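Local coordinates for protein GCN5-related N-acetyltransferase (Brucella melitensis biovar Abortus 2308, PDB 3TCV) that probably transfers an acetyl group from acetyl-CoA to an amino group of its substrate, perhaps a protein N terminus, at residues 43-48 / 102-107; 140-145 / 221-226. All coordinates share one frame; numbering follows the deposited sequence.

Contact 1: 43-48 / 102-107; sequences YVRLEP and AVIDKA
The backbone O of Tyr-43 is gripped twice. Lys-106 N gives it a hydrogen bond of 3.0 Å. A water donates a second bond to Tyr-43 O, donates another to Asp-105 OD1 and accepts one from Ala-107 N. It thus bridges the residue before strand 44-48 to the end of strand 99-105 and the turn after it. OD2 of Asp-105 is hydrogen-bonded to Ser-108 OG. The strands run antiparallel. Arg-45 and Ile-104 form a hydrogen-bonded pair, with Ile-104 N to Arg-45 O at 2.7 Å, and Glu-47 and Ala-102 form the next. These are adjacent strands on the N-terminal side of the mixed GNAT sheet; 99-105 bonds onward to 110-121.

Side chains alternate between the two faces. On one face Val-44 CG2 presses tightly on Val-103 CG1 at 3.3 Å. Leu-46 lies beside Val-103, pointing the same way. Helix 142-158 packs on this face, with Leu-150 against Val-44 and Leu-46. On the other face Arg-45 and Glu-47 form a salt bridge, NE to OE2 at 2.7 Å. OE2 lies in the guanidinium plane, whereas NE meets OE2 on its anti side, 27° out of the carboxylate plane. Ile-104 CG2 lies over one guanidinium face, 3.8 Å from Arg-45 NH2. Its chi1 of -68° sets CG1 beside the backbone N, and an unstaggered chi2 of 120° turns CD1 to Glu-47 CD at 3.3 Å.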
# COMPACT_ATOMS: atom_id res chain seq x y z
N TYR B 43 -19.46 -15.70 20.85
CA TYR B 43 -19.17 -16.94 20.11
C TYR B 43 -17.67 -17.27 20.07
O TYR B 43 -17.29 -18.42 19.95
CB TYR B 43 -19.71 -16.83 18.67
CG TYR B 43 -21.17 -16.42 18.62
CD1 TYR B 43 -22.18 -17.32 18.93
CD2 TYR B 43 -21.54 -15.12 18.27
CE1 TYR B 43 -23.51 -16.94 18.90
CE2 TYR B 43 -22.87 -14.74 18.24
CZ TYR B 43 -23.86 -15.66 18.55
OH TYR B 43 -25.21 -15.31 18.54
N VAL B 44 -16.83 -16.25 20.20
CA VAL B 44 -15.40 -16.36 19.94
C VAL B 44 -14.60 -15.59 20.99
O VAL B 44 -15.10 -14.62 21.59
CB VAL B 44 -15.11 -15.78 18.54
CG1 VAL B 44 -14.96 -14.25 18.61
CG2 VAL B 44 -13.90 -16.44 17.91
N ARG B 45 -13.36 -16.03 21.22
CA ARG B 45 -12.39 -15.31 22.02
C ARG B 45 -11.12 -15.12 21.18
O ARG B 45 -10.70 -16.05 20.49
CB ARG B 45 -12.09 -16.08 23.29
CG ARG B 45 -11.14 -15.37 24.23
CD ARG B 45 -11.20 -15.98 25.63
NE ARG B 45 -10.50 -17.26 25.70
CZ ARG B 45 -11.07 -18.47 25.76
NH1 ARG B 45 -12.40 -18.62 25.76
NH2 ARG B 45 -10.29 -19.56 25.83
N LEU B 46 -10.53 -13.93 21.25
CA LEU B 46 -9.26 -13.64 20.59
C LEU B 46 -8.21 -13.49 21.67
O LEU B 46 -8.37 -12.69 22.57
CB LEU B 46 -9.35 -12.34 19.77
CG LEU B 46 -10.50 -12.23 18.76
CD1 LEU B 46 -10.45 -10.93 17.94
CD2 LEU B 46 -10.49 -13.46 17.86
N GLU B 47 -7.13 -14.28 21.57
CA GLU B 47 -5.99 -14.20 22.46
C GLU B 47 -4.71 -13.89 21.67
O GLU B 47 -4.49 -14.46 20.59
CB GLU B 47 -5.83 -15.52 23.21
CG GLU B 47 -6.96 -15.76 24.20
CD GLU B 47 -6.84 -17.08 24.94
OE1 GLU B 47 -5.84 -17.80 24.76
OE2 GLU B 47 -7.76 -17.40 25.71
N PRO B 48 -3.85 -13.01 22.21
CA PRO B 48 -2.57 -12.77 21.55
C PRO B 48 -1.86 -14.09 21.28
O PRO B 48 -1.77 -14.93 22.18
CB PRO B 48 -1.81 -11.92 22.58
CG PRO B 48 -2.90 -11.18 23.27
CD PRO B 48 -4.00 -12.19 23.42
N ALA B 102 -4.76 -15.71 18.23
CA ALA B 102 -5.47 -16.97 18.07
C ALA B 102 -6.95 -16.68 18.16
O ALA B 102 -7.37 -15.85 19.00
CB ALA B 102 -5.06 -17.97 19.14
N VAL B 103 -7.73 -17.38 17.34
CA VAL B 103 -9.18 -17.24 17.33
C VAL B 103 -9.73 -18.52 17.96
O VAL B 103 -9.61 -19.61 17.38
CB VAL B 103 -9.74 -17.07 15.90
CG1 VAL B 103 -11.25 -16.84 15.93
CG2 VAL B 103 -9.04 -15.92 15.18
N ILE B 104 -10.32 -18.38 19.14
CA ILE B 104 -10.81 -19.51 19.93
C ILE B 104 -12.32 -19.66 19.81
O ILE B 104 -13.07 -18.76 20.12
CB ILE B 104 -10.41 -19.38 21.42
CG1 ILE B 104 -8.89 -19.52 21.58
CG2 ILE B 104 -11.07 -20.48 22.24
CD1 ILE B 104 -8.18 -18.32 22.18
N ASP B 105 -12.77 -20.81 19.35
CA ASP B 105 -14.19 -21.10 19.26
C ASP B 105 -14.70 -21.42 20.67
O ASP B 105 -14.27 -22.40 21.28
CB ASP B 105 -14.43 -22.30 18.34
CG ASP B 105 -15.87 -22.78 18.34
OD1 ASP B 105 -16.76 -21.97 18.00
OD2 ASP B 105 -16.10 -23.97 18.67
N LYS B 106 -15.60 -20.58 21.17
CA LYS B 106 -16.01 -20.69 22.57
C LYS B 106 -16.81 -21.96 22.83
O LYS B 106 -16.66 -22.57 23.88
CB LYS B 106 -16.79 -19.47 23.04
CG LYS B 106 -15.88 -18.28 23.31
CD LYS B 106 -16.65 -17.05 23.75
CE LYS B 106 -17.43 -17.31 25.02
NZ LYS B 106 -17.91 -16.05 25.62
N ALA B 107 -17.63 -22.36 21.86
CA ALA B 107 -18.47 -23.56 22.01
C ALA B 107 -17.63 -24.80 22.31
O ALA B 107 -17.99 -25.58 23.19
CB ALA B 107 -19.32 -23.78 20.76
O HOH W 1 -18.52 -20.79 19.52

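Contact 2: 140-145 / 221-226; sequences RRPAAT and QAWLAP
The backbones of 140-145 and 221-226 stay well apart, with the nearest CA atoms, those of Pro-142 and Leu-224, 6.9 Å from each other. No hydrogen bond joins the segments. The first turn of helix 142-158, with Arg-141 at the N-cap position, faces the last turn of helix 213-224. Side chains fill the gap between them.

Trp-223 does most of the reaching. Its CG stands anti to the backbone N (chi1 -173°), which sends the six-membered ring out toward Pro-142 and Thr-145. The ring meets Pro-142 with its edge: Trp-223 CH2 is 3.7 Å from Pro-142 CA, near the ring plane. The two side chains cross at about a right angle, with Pro-142 CB 4.0 Å from Trp-223 CZ3. Thr-145 approaches the same end of the indole obliquely. Its CB lies 3.6 Å from Trp-223 CZ3, and its methyl CG2 is 3.8 Å from Trp-223 CE3. Leu-224 adds one branch alongside. Its CD2 touches Pro-142 O at 4.0 Å and Thr-145 CG2 at 4.2 Å.

Thr-145 OG1 and Trp-223 NE1 find their partners outside the two segments: Arg-181 NH1 and Gln-235 OE1. Arg-181 also makes a cation-pi contact with the indole, Phe-229 meets it edge-to-face, and Leu-239 and Phe-242 touch it. The loop from strand 126-134 into helix 142-158 is where GNAT enzymes characteristically hold the CoA pyrophosphate, so 140-145 probably belongs to that motif. Helix 213-224 packs on this helix start, where helices 173-182 and 239-245 also converge, beside Tyr-43 just ahead of strand 44-48.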
# COMPACT_ATOMS: atom_id res chain seq x y z
N ARG B 140 -17.77 -19.68 8.18
CA ARG B 140 -19.19 -19.53 7.88
C ARG B 140 -20.14 -19.73 9.08
O ARG B 140 -21.31 -20.01 8.90
CB ARG B 140 -19.58 -20.43 6.69
N ARG B 141 -19.63 -19.59 10.31
CA ARG B 141 -20.44 -19.58 11.52
C ARG B 141 -20.29 -18.21 12.20
O ARG B 141 -19.39 -17.43 11.87
CB ARG B 141 -20.00 -20.71 12.49
N PRO B 142 -21.19 -17.89 13.15
CA PRO B 142 -21.15 -16.59 13.79
C PRO B 142 -19.81 -16.23 14.44
O PRO B 142 -19.45 -15.04 14.44
CB PRO B 142 -22.29 -16.66 14.83
CG PRO B 142 -23.24 -17.65 14.25
CD PRO B 142 -22.39 -18.67 13.53
N ALA B 143 -19.06 -17.22 14.93
CA ALA B 143 -17.74 -16.98 15.51
C ALA B 143 -16.79 -16.23 14.55
O ALA B 143 -16.05 -15.36 15.00
CB ALA B 143 -17.09 -18.30 15.96
N ALA B 144 -16.80 -16.60 13.27
CA ALA B 144 -15.94 -15.95 12.26
C ALA B 144 -16.34 -14.50 12.06
O ALA B 144 -15.47 -13.61 12.02
CB ALA B 144 -16.00 -16.69 10.92
N THR B 145 -17.64 -14.23 11.97
CA THR B 145 -18.10 -12.86 11.84
C THR B 145 -17.72 -12.06 13.10
O THR B 145 -17.26 -10.94 13.00
CB THR B 145 -19.62 -12.78 11.57
OG1 THR B 145 -19.89 -13.27 10.25
CG2 THR B 145 -20.18 -11.34 11.74
N GLN B 221 -24.22 -5.93 15.44
CA GLN B 221 -24.79 -6.21 16.78
C GLN B 221 -26.14 -6.88 16.62
O GLN B 221 -26.45 -7.82 17.34
CB GLN B 221 -24.91 -4.93 17.61
CG GLN B 221 -23.62 -4.54 18.31
CD GLN B 221 -23.70 -3.19 19.02
OE1 GLN B 221 -24.42 -2.29 18.59
NE2 GLN B 221 -22.91 -3.05 20.08
N ALA B 222 -26.93 -6.43 15.66
CA ALA B 222 -28.25 -7.01 15.41
C ALA B 222 -28.10 -8.45 14.91
O ALA B 222 -28.80 -9.35 15.38
CB ALA B 222 -29.02 -6.17 14.41
N TRP B 223 -27.16 -8.68 14.00
CA TRP B 223 -26.93 -10.00 13.41
C TRP B 223 -26.39 -11.01 14.40
O TRP B 223 -26.77 -12.18 14.37
CB TRP B 223 -25.99 -9.90 12.18
CG TRP B 223 -25.89 -11.23 11.48
CD1 TRP B 223 -26.78 -11.77 10.55
CD2 TRP B 223 -24.90 -12.28 11.70
NE1 TRP B 223 -26.40 -13.02 10.19
CE2 TRP B 223 -25.28 -13.38 10.82
CE3 TRP B 223 -23.76 -12.41 12.47
CZ2 TRP B 223 -24.55 -14.55 10.74
CZ3 TRP B 223 -23.04 -13.59 12.40
CH2 TRP B 223 -23.42 -14.63 11.55
N LEU B 224 -25.51 -10.55 15.30
CA LEU B 224 -24.88 -11.41 16.29
C LEU B 224 -25.80 -11.73 17.47
O LEU B 224 -25.52 -12.65 18.21
CB LEU B 224 -23.61 -10.77 16.83
CG LEU B 224 -22.44 -10.71 15.84
CD1 LEU B 224 -21.37 -9.80 16.38
CD2 LEU B 224 -21.83 -12.08 15.55
N ALA B 225 -26.87 -10.97 17.63
CA ALA B 225 -27.78 -11.17 18.75
C ALA B 225 -28.33 -12.61 18.75
O ALA B 225 -28.65 -13.15 17.69
CB ALA B 225 -28.92 -10.16 18.70
N PRO B 226 -28.46 -13.23 19.94
CA PRO B 226 -28.99 -14.59 19.99
C PRO B 226 -30.41 -14.68 19.40
O PRO B 226 -30.75 -15.69 18.81
CB PRO B 226 -28.96 -14.93 21.50
CG PRO B 226 -29.11 -13.59 22.17
CD PRO B 226 -28.26 -12.67 21.30

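From the N terminus, the chain forms strand 44-48, passes through a mainly helical excursion, and returns as strand 99-105. Contact 1 closes that loop of 53 residues. Contact 2 opens later, at the start of helix 142-158, and closes at the end of helix 213-224 after 75 residues of mixed helix and strand. The two loops follow in series; they neither nest nor cross. The contacts nevertheless touch, with centres about 13 Å apart. Tyr-43 OH is hydrogen-bonded to Leu-224 O (2.7 Å), and its ring packs on Pro-142. Together the two contacts tie the N-terminal strands, the helix after strand 126-134 and helix 213-224.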